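Local coordinates for ABC transporter, solute-binding protein (Staphylococcus aureus, PDB 6LKK) that binds glucose 6-phosphate as an extracellular solute-binding protein that serves as the sugar-phosphate sensor of a two-component system, at residues A[2-7]-A[28-33]; A[42-47]-A[64-69]; A[51-56]-A[221-226]; A[68-73]-A[217-222]. All coordinates share one frame; numbering follows the deposited sequence.

Interaction 1 of 4, residues A[2-7]-A[28-33]; sequences VLTVYS and KIEIKH
K28 begins the pairing of two parallel strands, its carbonyl O receiving L3 N at 2.9 Å in an almost straight bond. Its side chain leads away from strand 2-7, and NZ turns back to I29 O and forms a salt bridge with E22. I29 comes next on the face it shares with V5, where the CG2 methyls of the two residues meet at 3.8 Å. E30 uses both backbone groups: its N donates to L3 O at 3.1 Å, the most bent of the five bonds (150° at the hydrogen), while its O accepts V5 N. With CG anti to its own carbonyl carbon (chi1 -63°), the extended E30 side chain runs across V2, and CG lies 3.6 Å from V2 CG1. I31 makes no conventional hydrogen bond to strand 2-7, but its CA-H points at V5 O. K32 repeats the pattern of E30, its N reaching V5 O at 2.7 Å and its O taking S7 N at 3.0 Å. Its aliphatic chain lies alongside the Y6 ring and points the same way, CD sitting 3.7 Å from Y6 CE2; the Y6 hydroxyl is itself bonded to E46 and G52 N. At H33, the CA-H faces S7 O, and the imidazole carries I31 CG2 over one face. The strands are the two arms of a beta-alpha-beta unit: connecting helix 11-25 covers I29, I31 and S7, helix 230-237 covers L3 and V5, and strand 54-56 pairs with the other edge of strand 2-7.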
loop_
_atom_site.group_PDB
_atom_site.type_symbol
_atom_site.label_atom_id
_atom_site.label_comp_id
_atom_site.label_asym_id
_atom_site.label_seq_id
_atom_site.Cartn_x
_atom_site.Cartn_y
_atom_site.Cartn_z
ATOM N N VAL A 2 21.645 -1.338 -15.851
ATOM C CA VAL A 2 20.241 -1.205 -15.480
ATOM C C VAL A 2 20.074 -1.465 -13.990
ATOM O O VAL A 2 20.696 -2.372 -13.422
ATOM C CB VAL A 2 19.375 -2.163 -16.318
ATOM C CG1 VAL A 2 17.942 -2.204 -15.799
ATOM C CG2 VAL A 2 19.392 -1.739 -17.779
ATOM N N LEU A 3 19.229 -0.662 -13.349
ATOM C CA LEU A 3 18.864 -0.842 -11.948
ATOM C C LEU A 3 17.402 -1.261 -11.891
ATOM O O LEU A 3 16.518 -0.495 -12.291
ATOM C CB LEU A 3 19.094 0.443 -11.152
ATOM C CG LEU A 3 19.067 0.341 -9.625
ATOM C CD1 LEU A 3 19.694 1.586 -9.029
ATOM C CD2 LEU A 3 17.652 0.155 -9.077
ATOM N N THR A 4 17.150 -2.466 -11.390
ATOM C CA THR A 4 15.812 -3.041 -11.373
ATOM C C THR A 4 15.159 -2.809 -10.016
ATOM O O THR A 4 15.747 -3.116 -8.973
ATOM C CB THR A 4 15.859 -4.535 -11.692
ATOM O OG1 THR A 4 16.366 -4.718 -13.020
ATOM C CG2 THR A 4 14.472 -5.160 -11.596
ATOM N N VAL A 5 13.939 -2.279 -10.042
ATOM C CA VAL A 5 13.145 -2.022 -8.847
ATOM C C VAL A 5 11.955 -2.972 -8.856
ATOM O O VAL A 5 11.238 -3.064 -9.859
ATOM C CB VAL A 5 12.674 -0.555 -8.799
ATOM C CG1 VAL A 5 11.769 -0.303 -7.593
ATOM C CG2 VAL A 5 13.868 0.395 -8.784
ATOM N N TYR A 6 11.751 -3.684 -7.749
ATOM C CA TYR A 6 10.509 -4.416 -7.522
ATOM C C TYR A 6 9.518 -3.477 -6.850
ATOM O O TYR A 6 9.868 -2.798 -5.881
ATOM C CB TYR A 6 10.718 -5.636 -6.624
ATOM C CG TYR A 6 11.784 -6.621 -7.047
ATOM C CD1 TYR A 6 13.116 -6.420 -6.709
ATOM C CD2 TYR A 6 11.452 -7.779 -7.737
ATOM C CE1 TYR A 6 14.092 -7.334 -7.074
ATOM C CE2 TYR A 6 12.421 -8.697 -8.107
ATOM C CZ TYR A 6 13.737 -8.467 -7.772
ATOM O OH TYR A 6 14.703 -9.377 -8.136
ATOM N N SER A 7 8.283 -3.437 -7.350
ATOM C CA SER A 7 7.306 -2.580 -6.688
ATOM C C SER A 7 5.867 -3.003 -6.950
ATOM O O SER A 7 5.486 -3.231 -8.105
ATOM C CB SER A 7 7.482 -1.129 -7.131
ATOM O OG SER A 7 6.543 -0.301 -6.467
ATOM N N LYS A 28 19.443 3.859 -15.982
ATOM C CA LYS A 28 18.186 3.312 -16.478
ATOM C C LYS A 28 17.547 2.457 -15.391
ATOM O O LYS A 28 18.200 1.578 -14.819
ATOM C CB LYS A 28 18.406 2.479 -17.742
ATOM C CG LYS A 28 17.121 1.915 -18.354
ATOM C CD LYS A 28 16.427 2.931 -19.251
ATOM C CE LYS A 28 14.971 2.557 -19.501
ATOM N NZ LYS A 28 14.096 2.873 -18.335
ATOM N N ILE A 29 16.272 2.718 -15.110
ATOM C CA ILE A 29 15.521 1.984 -14.099
ATOM C C ILE A 29 14.429 1.183 -14.788
ATOM O O ILE A 29 13.622 1.740 -15.542
ATOM C CB ILE A 29 14.920 2.928 -13.043
ATOM C CG1 ILE A 29 16.035 3.575 -12.226
ATOM C CG2 ILE A 29 13.968 2.162 -12.120
ATOM C CD1 ILE A 29 15.561 4.675 -11.321
ATOM N N GLU A 30 14.403 -0.118 -14.521
ATOM C CA GLU A 30 13.321 -0.993 -14.941
ATOM C C GLU A 30 12.536 -1.421 -13.709
ATOM O O GLU A 30 13.117 -1.659 -12.646
ATOM C CB GLU A 30 13.858 -2.219 -15.686
ATOM C CG GLU A 30 14.588 -1.874 -16.979
ATOM C CD GLU A 30 15.028 -3.100 -17.759
ATOM O OE1 GLU A 30 15.098 -4.195 -17.163
ATOM O OE2 GLU A 30 15.301 -2.967 -18.972
ATOM N N ILE A 31 11.215 -1.502 -13.846
ATOM C CA ILE A 31 10.331 -1.844 -12.738
ATOM C C ILE A 31 9.755 -3.229 -12.979
ATOM O O ILE A 31 9.323 -3.548 -14.093
ATOM C CB ILE A 31 9.190 -0.824 -12.563
ATOM C CG1 ILE A 31 9.731 0.609 -12.518
ATOM C CG2 ILE A 31 8.409 -1.140 -11.290
ATOM C CD1 ILE A 31 8.646 1.667 -12.585
ATOM N N LYS A 32 9.734 -4.044 -11.930
ATOM C CA LYS A 32 9.030 -5.320 -11.933
ATOM C C LYS A 32 7.788 -5.159 -11.064
ATOM O O LYS A 32 7.896 -4.992 -9.844
ATOM C CB LYS A 32 9.927 -6.444 -11.423
ATOM C CG LYS A 32 9.394 -7.836 -11.722
ATOM C CD LYS A 32 10.321 -8.922 -11.195
ATOM C CE LYS A 32 11.630 -8.986 -11.976
ATOM N NZ LYS A 32 11.710 -10.195 -12.840
ATOM N N HIS A 33 6.616 -5.199 -11.694
ATOM C CA HIS A 33 5.342 -4.982 -11.025
ATOM C C HIS A 33 4.709 -6.309 -10.622
ATOM O O HIS A 33 4.950 -7.349 -11.241
ATOM C CB HIS A 33 4.372 -4.216 -11.930
ATOM C CG HIS A 33 4.730 -2.777 -12.131
ATOM N ND1 HIS A 33 4.513 -1.815 -11.167
ATOM C CD2 HIS A 33 5.268 -2.130 -13.191
ATOM C CE1 HIS A 33 4.912 -0.640 -11.622
ATOM N NE2 HIS A 33 5.373 -0.804 -12.849
#

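Interaction 2 of 4, residues A[42-47]-A[64-69]; sequences NLHNED and IDHPED
Two imidazoles, H44 and H66, lie face to face with centroids 3.6 Å apart and planes only 11° from parallel. The overlap is slightly offset, so that H44 ND1 sits over H66 CG, while D65 CB covers the opposite face of the H66 ring. Having CG anti to its backbone N (chi1 -178°) sends the H44 ring off the last turn of helix 36-45 toward segment 64-69. There ND1 donates to D69 OD2 at 2.6 Å. The carboxylate oxygen accepts through its syn lone pair and lies close to the imidazole plane, so stack and bond together restrict rotation of the H44 ring, one from a face and the other at the edge. E68 OE2 is 3.9 Å from H44 CE1, and two carboxylates this near would probably favour a positively charged H44. Beside the polar pair, L43 CD2 packs on D69 CB at 3.6 Å, the two side chains running antiparallel alongside each other. The short turn in segment 64-69 is closed by D69 N bonding to H66 O at 3.0 Å, which presents the H66 ring and the D69 carboxylate to the same histidine. D69 OD1 also forms a salt bridge with R51. This is a histidine-carboxylate hydrogen bond with a stacked second imidazole, joining the C-terminal end of helix 36-45 to the 3-10 turn that leads into strand 70-71.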
loop_
_atom_site.group_PDB
_atom_site.type_symbol
_atom_site.label_atom_id
_atom_site.label_comp_id
_atom_site.label_asym_id
_atom_site.label_seq_id
_atom_site.Cartn_x
_atom_site.Cartn_y
_atom_site.Cartn_z
ATOM N N ASN A 42 8.558 -14.522 -5.673
ATOM C CA ASN A 42 9.366 -14.731 -6.869
ATOM C C ASN A 42 10.799 -14.266 -6.647
ATOM O O ASN A 42 11.749 -14.920 -7.095
ATOM C CB ASN A 42 8.739 -14.007 -8.060
ATOM C CG ASN A 42 7.395 -14.593 -8.457
ATOM O OD1 ASN A 42 7.061 -15.717 -8.080
ATOM N ND2 ASN A 42 6.624 -13.839 -9.231
ATOM N N LEU A 43 10.974 -13.140 -5.953
ATOM C CA LEU A 43 12.312 -12.681 -5.595
ATOM C C LEU A 43 13.058 -13.745 -4.798
ATOM O O LEU A 43 14.237 -14.015 -5.053
ATOM C CB LEU A 43 12.203 -11.376 -4.800
ATOM C CG LEU A 43 13.464 -10.645 -4.334
ATOM C CD1 LEU A 43 13.140 -9.171 -4.137
ATOM C CD2 LEU A 43 14.013 -11.222 -3.039
ATOM N N HIS A 44 12.379 -14.367 -3.833
ATOM C CA HIS A 44 13.018 -15.377 -2.995
ATOM C C HIS A 44 13.554 -16.531 -3.832
ATOM O O HIS A 44 14.678 -16.997 -3.612
ATOM C CB HIS A 44 12.019 -15.884 -1.956
ATOM C CG HIS A 44 12.585 -16.899 -1.012
ATOM N ND1 HIS A 44 13.601 -16.608 -0.127
ATOM C CD2 HIS A 44 12.268 -18.199 -0.805
ATOM C CE1 HIS A 44 13.888 -17.685 0.580
ATOM N NE2 HIS A 44 13.094 -18.665 0.189
ATOM N N ASN A 45 12.765 -17.009 -4.794
ATOM C CA ASN A 45 13.203 -18.100 -5.654
ATOM C C ASN A 45 14.106 -17.629 -6.782
ATOM O O ASN A 45 14.780 -18.457 -7.405
ATOM C CB ASN A 45 11.992 -18.820 -6.246
ATOM C CG ASN A 45 11.130 -19.471 -5.191
ATOM O OD1 ASN A 45 11.632 -20.004 -4.202
ATOM N ND2 ASN A 45 9.818 -19.429 -5.392
ATOM N N GLU A 46 14.136 -16.329 -7.056
ATOM C CA GLU A 46 14.958 -15.814 -8.140
ATOM C C GLU A 46 16.426 -16.119 -7.872
ATOM O O GLU A 46 16.898 -16.026 -6.735
ATOM C CB GLU A 46 14.747 -14.306 -8.283
ATOM C CG GLU A 46 15.294 -13.710 -9.560
ATOM C CD GLU A 46 14.885 -12.261 -9.719
ATOM O OE1 GLU A 46 14.217 -11.735 -8.802
ATOM O OE2 GLU A 46 15.224 -11.647 -10.753
ATOM N N ASP A 47 17.154 -16.483 -8.928
ATOM C CA ASP A 47 18.572 -16.770 -8.767
ATOM C C ASP A 47 19.305 -15.531 -8.272
ATOM O O ASP A 47 19.044 -14.408 -8.712
ATOM C CB ASP A 47 19.185 -17.265 -10.077
ATOM C CG ASP A 47 20.645 -17.637 -9.924
ATOM O OD1 ASP A 47 20.943 -18.561 -9.132
ATOM O OD2 ASP A 47 21.500 -17.006 -10.582
ATOM N N ILE A 64 7.918 -8.945 5.295
ATOM C CA ILE A 64 9.060 -9.605 4.670
ATOM C C ILE A 64 9.292 -10.909 5.424
ATOM O O ILE A 64 9.775 -10.903 6.559
ATOM C CB ILE A 64 10.311 -8.718 4.680
ATOM C CG1 ILE A 64 10.137 -7.559 3.693
ATOM C CG2 ILE A 64 11.559 -9.539 4.335
ATOM C CD1 ILE A 64 11.334 -6.624 3.585
ATOM N N ASP A 65 8.944 -12.031 4.792
ATOM C CA ASP A 65 9.079 -13.334 5.429
ATOM C C ASP A 65 10.478 -13.920 5.287
ATOM O O ASP A 65 10.830 -14.833 6.043
ATOM C CB ASP A 65 8.059 -14.313 4.842
ATOM C CG ASP A 65 6.629 -13.946 5.192
ATOM O OD1 ASP A 65 6.400 -13.404 6.294
ATOM O OD2 ASP A 65 5.731 -14.202 4.362
ATOM N N HIS A 66 11.280 -13.422 4.342
ATOM C CA HIS A 66 12.621 -13.937 4.076
ATOM C C HIS A 66 13.616 -12.786 4.205
ATOM O O HIS A 66 14.112 -12.265 3.196
ATOM C CB HIS A 66 12.705 -14.577 2.692
ATOM C CG HIS A 66 11.617 -15.569 2.422
ATOM N ND1 HIS A 66 11.563 -16.802 3.037
ATOM C CD2 HIS A 66 10.540 -15.510 1.602
ATOM C CE1 HIS A 66 10.501 -17.458 2.608
ATOM N NE2 HIS A 66 9.863 -16.697 1.737
ATOM N N PRO A 67 13.928 -12.367 5.434
ATOM C CA PRO A 67 14.906 -11.277 5.605
ATOM C C PRO A 67 16.263 -11.575 4.995
ATOM O O PRO A 67 17.000 -10.633 4.674
ATOM C CB PRO A 67 14.997 -11.120 7.131
ATOM C CG PRO A 67 14.389 -12.362 7.706
ATOM C CD PRO A 67 13.369 -12.817 6.718
ATOM N N GLU A 68 16.622 -12.849 4.823
ATOM C CA GLU A 68 17.900 -13.189 4.206
ATOM C C GLU A 68 18.002 -12.688 2.771
ATOM O O GLU A 68 19.108 -12.620 2.226
ATOM C CB GLU A 68 18.117 -14.705 4.241
ATOM C CG GLU A 68 17.041 -15.527 3.529
ATOM C CD GLU A 68 15.912 -15.955 4.451
ATOM O OE1 GLU A 68 15.686 -15.281 5.479
ATOM O OE2 GLU A 68 15.251 -16.970 4.148
ATOM N N ASP A 69 16.877 -12.340 2.146
ATOM C CA ASP A 69 16.877 -11.841 0.779
ATOM C C ASP A 69 17.165 -10.350 0.686
ATOM O O ASP A 69 17.129 -9.800 -0.420
ATOM C CB ASP A 69 15.531 -12.138 0.115
ATOM C CG ASP A 69 15.297 -13.619 -0.090
ATOM O OD1 ASP A 69 16.286 -14.382 -0.113
ATOM O OD2 ASP A 69 14.123 -14.019 -0.233
#

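Interaction 3 of 4, residues A[51-56]-A[221-226]; sequences RGDVFM and VKNAHP
The side-chain amide of N223 is the polar centre of the contact, its ND2 donating to both G52 O and D53 OD1 at 2.9 Å each. The bond to D53 is the straighter one, and D53 OD1 lies in the amide plane of N223, although ND2 itself meets the carboxylate from above; the two flat groups are turned 81° apart. N223 has CG between its backbone N and carbonyl carbon (chi1 57°), which folds the amide back against segment 51-56. Two further bonds extend the contact along the chain. V221 N donates to D53 O at 3.0 Å and 177° at the hydrogen, and R51 NH1 reaches K222 O at 3.1 Å near the edge of the guanidinium. An apolar contact fills in beside them: R51 CD touches V221 CG1 at 4.0 Å, the two side chains crossing at about a right angle. V221 CB lies against the carbonyl oxygen of G52, 3.5 Å from G52 O. A water donates to D53 OD2 and H225 O and so bridges the two segments.

In the next shell, H227 N also donates to D53 OD1, adding to the bond from N223. The extended R51 chain carries NH2 to a salt bridge with D69, and the Y6 hydroxyl meets G52 N. Strand 54-56 lies between strands 2-7 and 213-221 in the sheet, with the contact at the exit of the last of these, while helix 36-45 covers F55 and V221 through L43.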
loop_
_atom_site.group_PDB
_atom_site.type_symbol
_atom_site.label_atom_id
_atom_site.label_comp_id
_atom_site.label_asym_id
_atom_site.label_seq_id
_atom_site.Cartn_x
_atom_site.Cartn_y
_atom_site.Cartn_z
ATOM N N ARG A 51 18.854 -11.127 -9.568
ATOM C CA ARG A 51 17.920 -10.302 -8.819
ATOM C C ARG A 51 18.105 -8.820 -9.119
ATOM O O ARG A 51 19.177 -8.361 -9.525
ATOM C CB ARG A 51 18.093 -10.531 -7.321
ATOM C CG ARG A 51 17.572 -11.858 -6.834
ATOM C CD ARG A 51 17.819 -12.007 -5.352
ATOM N NE ARG A 51 17.286 -13.258 -4.831
ATOM C CZ ARG A 51 17.371 -13.633 -3.561
ATOM N NH1 ARG A 51 17.972 -12.852 -2.673
ATOM N NH2 ARG A 51 16.856 -14.791 -3.178
ATOM N N GLY A 52 17.029 -8.070 -8.902
ATOM C CA GLY A 52 17.083 -6.629 -8.921
ATOM C C GLY A 52 17.697 -6.088 -7.644
ATOM O O GLY A 52 18.222 -6.820 -6.804
ATOM N N ASP A 53 17.599 -4.772 -7.492
ATOM C CA ASP A 53 18.389 -4.057 -6.500
ATOM C C ASP A 53 17.579 -3.403 -5.395
ATOM O O ASP A 53 18.083 -3.293 -4.276
ATOM C CB ASP A 53 19.235 -2.983 -7.194
ATOM C CG ASP A 53 20.394 -3.575 -7.970
ATOM O OD1 ASP A 53 21.374 -4.005 -7.328
ATOM O OD2 ASP A 53 20.311 -3.632 -9.213
ATOM N N VAL A 54 16.353 -2.961 -5.667
ATOM C CA VAL A 54 15.563 -2.217 -4.692
ATOM C C VAL A 54 14.128 -2.719 -4.730
ATOM O O VAL A 54 13.588 -3.017 -5.800
ATOM C CB VAL A 54 15.618 -0.697 -4.958
ATOM C CG1 VAL A 54 14.699 0.058 -4.004
ATOM C CG2 VAL A 54 17.044 -0.187 -4.824
ATOM N N PHE A 55 13.517 -2.816 -3.554
ATOM C CA PHE A 55 12.098 -3.118 -3.408
ATOM C C PHE A 55 11.444 -1.903 -2.770
ATOM O O PHE A 55 11.875 -1.459 -1.703
ATOM C CB PHE A 55 11.891 -4.364 -2.543
ATOM C CG PHE A 55 10.549 -5.016 -2.718
ATOM C CD1 PHE A 55 9.385 -4.358 -2.360
ATOM C CD2 PHE A 55 10.456 -6.303 -3.219
ATOM C CE1 PHE A 55 8.153 -4.966 -2.516
ATOM C CE2 PHE A 55 9.229 -6.914 -3.374
ATOM C CZ PHE A 55 8.077 -6.246 -3.022
ATOM N N MET A 56 10.420 -1.353 -3.422
ATOM C CA MET A 56 9.729 -0.183 -2.891
ATOM C C MET A 56 8.226 -0.401 -2.960
ATOM O O MET A 56 7.697 -0.831 -3.991
ATOM C CB MET A 56 10.123 1.098 -3.640
ATOM C CG MET A 56 9.622 1.199 -5.068
ATOM S SD MET A 56 10.205 2.706 -5.882
ATOM C CE MET A 56 9.246 3.970 -5.050
ATOM N N VAL A 221 17.820 -5.175 -1.973
ATOM C CA VAL A 221 17.727 -6.607 -2.237
ATOM C C VAL A 221 19.123 -7.209 -2.246
ATOM O O VAL A 221 20.050 -6.661 -2.855
ATOM C CB VAL A 221 17.006 -6.862 -3.573
ATOM C CG1 VAL A 221 16.988 -8.350 -3.909
ATOM C CG2 VAL A 221 15.590 -6.312 -3.523
ATOM N N LYS A 222 19.274 -8.353 -1.583
ATOM C CA LYS A 222 20.555 -9.047 -1.559
ATOM C C LYS A 222 20.774 -9.740 -2.897
ATOM O O LYS A 222 19.972 -10.592 -3.299
ATOM C CB LYS A 222 20.601 -10.055 -0.414
ATOM C CG LYS A 222 21.971 -10.689 -0.231
ATOM C CD LYS A 222 21.981 -11.732 0.874
ATOM C CE LYS A 222 21.939 -11.091 2.252
ATOM N NZ LYS A 222 21.766 -12.101 3.330
ATOM N N ASN A 223 21.850 -9.374 -3.588
ATOM C CA ASN A 223 22.156 -9.944 -4.891
ATOM C C ASN A 223 23.669 -10.024 -5.043
ATOM O O ASN A 223 24.428 -9.584 -4.175
ATOM C CB ASN A 223 21.512 -9.127 -6.016
ATOM C CG ASN A 223 21.932 -7.670 -5.996
ATOM O OD1 ASN A 223 22.952 -7.311 -5.412
ATOM N ND2 ASN A 223 21.141 -6.821 -6.642
ATOM N N ALA A 224 24.107 -10.596 -6.165
ATOM C CA ALA A 224 25.531 -10.853 -6.359
ATOM C C ALA A 224 26.291 -9.576 -6.680
ATOM O O ALA A 224 27.379 -9.344 -6.139
ATOM C CB ALA A 224 25.730 -11.884 -7.472
ATOM N N HIS A 225 25.739 -8.738 -7.550
ATOM C CA HIS A 225 26.429 -7.556 -8.055
ATOM C C HIS A 225 25.496 -6.365 -7.897
ATOM O O HIS A 225 24.875 -5.910 -8.867
ATOM C CB HIS A 225 26.859 -7.763 -9.507
ATOM C CG HIS A 225 27.562 -9.065 -9.737
ATOM N ND1 HIS A 225 28.777 -9.364 -9.159
ATOM C CD2 HIS A 225 27.212 -10.152 -10.464
ATOM C CE1 HIS A 225 29.150 -10.577 -9.527
ATOM N NE2 HIS A 225 28.218 -11.076 -10.319
ATOM N N PRO A 226 25.371 -5.834 -6.682
ATOM C CA PRO A 226 24.444 -4.718 -6.462
ATOM C C PRO A 226 24.834 -3.500 -7.284
ATOM O O PRO A 226 26.012 -3.156 -7.406
ATOM C CB PRO A 226 24.558 -4.450 -4.956
ATOM C CG PRO A 226 25.858 -5.059 -4.546
ATOM C CD PRO A 226 26.051 -6.239 -5.438
HETATM O O HOH W 1 22.386 -5.295 -10.006
#

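Interaction 4 of 4, residues A[68-73]-A[217-222]; sequences EDFVPY and GIALVK
F70 sets the edge of its ring against the carbonyl of L220, CD2 lying 3.4 Å from L220 O near the ring plane, while the A219 methyl CB approaches the same CD2 obliquely at 3.6 Å. The motif is a short antiparallel bridge in which F70 and V221 form a non-hydrogen-bonded pair, adding the weakly bonded strand 70-71 to the edge of strand 213-221. V221 CG2 comes in beside F70 CE2 at 4.0 Å. The Y73 ring meets L220 in similarly oblique fashion, and Y73 CD2 lies 3.6 Å from L220 CD1; it is carried there by CG standing anti to the Y73 backbone N (chi1 -179°). Flanking the F70-V221 pair are V71 N to L220 O at 2.9 Å and K222 N to D69 O at 2.8 Å. The lysine side chain, bent at chi3, curls back so that NZ donates to E68 O at 2.9 Å; backbone and side chain of K222 thus bind successive carbonyls at the end of the 3-10 turn. Beyond V71 the chains separate, and water takes over the pairing. One molecule lies between V71 O and L220 N, and a second donates both to I218 O and, at 2.8 Å, to Y73 O.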
loop_
_atom_site.group_PDB
_atom_site.type_symbol
_atom_site.label_atom_id
_atom_site.label_comp_id
_atom_site.label_asym_id
_atom_site.label_seq_id
_atom_site.Cartn_x
_atom_site.Cartn_y
_atom_site.Cartn_z
ATOM N N GLU A 68 16.622 -12.849 4.823
ATOM C CA GLU A 68 17.900 -13.189 4.206
ATOM C C GLU A 68 18.002 -12.688 2.771
ATOM O O GLU A 68 19.108 -12.620 2.226
ATOM C CB GLU A 68 18.117 -14.705 4.241
ATOM C CG GLU A 68 17.041 -15.527 3.529
ATOM C CD GLU A 68 15.912 -15.955 4.451
ATOM O OE1 GLU A 68 15.686 -15.281 5.479
ATOM O OE2 GLU A 68 15.251 -16.970 4.148
ATOM N N ASP A 69 16.877 -12.340 2.146
ATOM C CA ASP A 69 16.877 -11.841 0.779
ATOM C C ASP A 69 17.165 -10.350 0.686
ATOM O O ASP A 69 17.129 -9.800 -0.420
ATOM C CB ASP A 69 15.531 -12.138 0.115
ATOM C CG ASP A 69 15.297 -13.619 -0.090
ATOM O OD1 ASP A 69 16.286 -14.382 -0.113
ATOM O OD2 ASP A 69 14.123 -14.019 -0.233
ATOM N N PHE A 70 17.455 -9.688 1.803
ATOM C CA PHE A 70 17.643 -8.247 1.822
ATOM C C PHE A 70 18.885 -7.898 2.627
ATOM O O PHE A 70 19.401 -8.708 3.402
ATOM C CB PHE A 70 16.411 -7.542 2.402
ATOM C CG PHE A 70 15.165 -7.758 1.597
ATOM C CD1 PHE A 70 14.363 -8.865 1.817
ATOM C CD2 PHE A 70 14.807 -6.864 0.604
ATOM C CE1 PHE A 70 13.221 -9.071 1.065
ATOM C CE2 PHE A 70 13.668 -7.065 -0.149
ATOM C CZ PHE A 70 12.875 -8.168 0.082
ATOM N N VAL A 71 19.358 -6.678 2.427
ATOM C CA VAL A 71 20.565 -6.168 3.074
ATOM C C VAL A 71 20.151 -5.262 4.219
ATOM O O VAL A 71 19.282 -4.391 4.019
ATOM C CB VAL A 71 21.461 -5.413 2.075
ATOM C CG1 VAL A 71 22.699 -4.857 2.772
ATOM C CG2 VAL A 71 21.854 -6.319 0.917
ATOM N N PRO A 72 20.716 -5.404 5.418
ATOM C CA PRO A 72 20.388 -4.478 6.511
ATOM C C PRO A 72 20.855 -3.070 6.172
ATOM O O PRO A 72 22.056 -2.812 6.061
ATOM C CB PRO A 72 21.141 -5.052 7.717
ATOM C CG PRO A 72 21.491 -6.448 7.341
ATOM C CD PRO A 72 21.670 -6.442 5.862
ATOM N N TYR A 73 19.899 -2.160 6.008
ATOM C CA TYR A 73 20.215 -0.789 5.636
ATOM C C TYR A 73 19.013 0.114 5.853
ATOM O O TYR A 73 17.886 -0.241 5.494
ATOM C CB TYR A 73 20.663 -0.718 4.175
ATOM C CG TYR A 73 21.021 0.675 3.716
ATOM C CD1 TYR A 73 22.250 1.237 4.036
ATOM C CD2 TYR A 73 20.134 1.430 2.961
ATOM C CE1 TYR A 73 22.585 2.509 3.618
ATOM C CE2 TYR A 73 20.462 2.706 2.536
ATOM C CZ TYR A 73 21.690 3.239 2.868
ATOM O OH TYR A 73 22.032 4.507 2.453
ATOM N N GLY A 217 7.419 0.888 2.630
ATOM C CA GLY A 217 8.840 0.837 2.900
ATOM C C GLY A 217 9.670 0.647 1.645
ATOM O O GLY A 217 9.153 0.380 0.553
ATOM N N ILE A 218 10.985 0.803 1.823
ATOM C CA ILE A 218 11.984 0.583 0.783
ATOM C C ILE A 218 13.094 -0.276 1.368
ATOM O O ILE A 218 13.537 -0.045 2.499
ATOM C CB ILE A 218 12.571 1.905 0.248
ATOM C CG1 ILE A 218 11.495 2.736 -0.441
ATOM C CG2 ILE A 218 13.709 1.632 -0.729
ATOM C CD1 ILE A 218 11.911 4.170 -0.681
ATOM N N ALA A 219 13.567 -1.246 0.587
ATOM C CA ALA A 219 14.599 -2.166 1.041
ATOM C C ALA A 219 15.577 -2.457 -0.090
ATOM O O ALA A 219 15.211 -2.453 -1.269
ATOM C CB ALA A 219 13.996 -3.482 1.548
ATOM N N LEU A 220 16.830 -2.706 0.289
ATOM C CA LEU A 220 17.859 -3.149 -0.642
ATOM C C LEU A 220 17.832 -4.670 -0.744
ATOM O O LEU A 220 17.826 -5.368 0.275
ATOM C CB LEU A 220 19.243 -2.675 -0.186
ATOM C CG LEU A 220 19.483 -1.166 -0.083
ATOM C CD1 LEU A 220 20.938 -0.891 0.263
ATOM C CD2 LEU A 220 19.106 -0.452 -1.371
ATOM N N VAL A 221 17.820 -5.175 -1.973
ATOM C CA VAL A 221 17.727 -6.607 -2.237
ATOM C C VAL A 221 19.123 -7.209 -2.246
ATOM O O VAL A 221 20.050 -6.661 -2.855
ATOM C CB VAL A 221 17.006 -6.862 -3.573
ATOM C CG1 VAL A 221 16.988 -8.350 -3.909
ATOM C CG2 VAL A 221 15.590 -6.312 -3.523
ATOM N N LYS A 222 19.274 -8.353 -1.583
ATOM C CA LYS A 222 20.555 -9.047 -1.559
ATOM C C LYS A 222 20.774 -9.740 -2.897
ATOM O O LYS A 222 19.972 -10.592 -3.299
ATOM C CB LYS A 222 20.601 -10.055 -0.414
ATOM C CG LYS A 222 21.971 -10.689 -0.231
ATOM C CD LYS A 222 21.981 -11.732 0.874
ATOM C CE LYS A 222 21.939 -11.091 2.252
ATOM N NZ LYS A 222 21.766 -12.101 3.330
HETATM O O HOH W 2 17.666 -2.522 2.958
HETATM O O HOH W 3 16.288 0.676 3.333
#

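How the interactions relate
Interactions 1, 3 and 4 follow one mixed sheet from strand 28-33 to strand 70-71, whereas interaction 2 joins a helix end to a turn beside it. Interaction 3 is the most buried and mixes side-chain and backbone hydrogen bonds; the others are partly buried. Interaction 1, with an exposed outer part, is regular parallel pairing with a largely apolar face and a more polar one with E30 and K32; interaction 4 is a short antiparallel edge completed by water, and interaction 2 depends on imidazoles and a carboxylate. Interactions 2 and 4 share E68 and D69, 3 and 4 share V221 and K222, and the R51-D69 salt bridge ties all three together. The Y6 side chain touches segments of interactions 2 and 3.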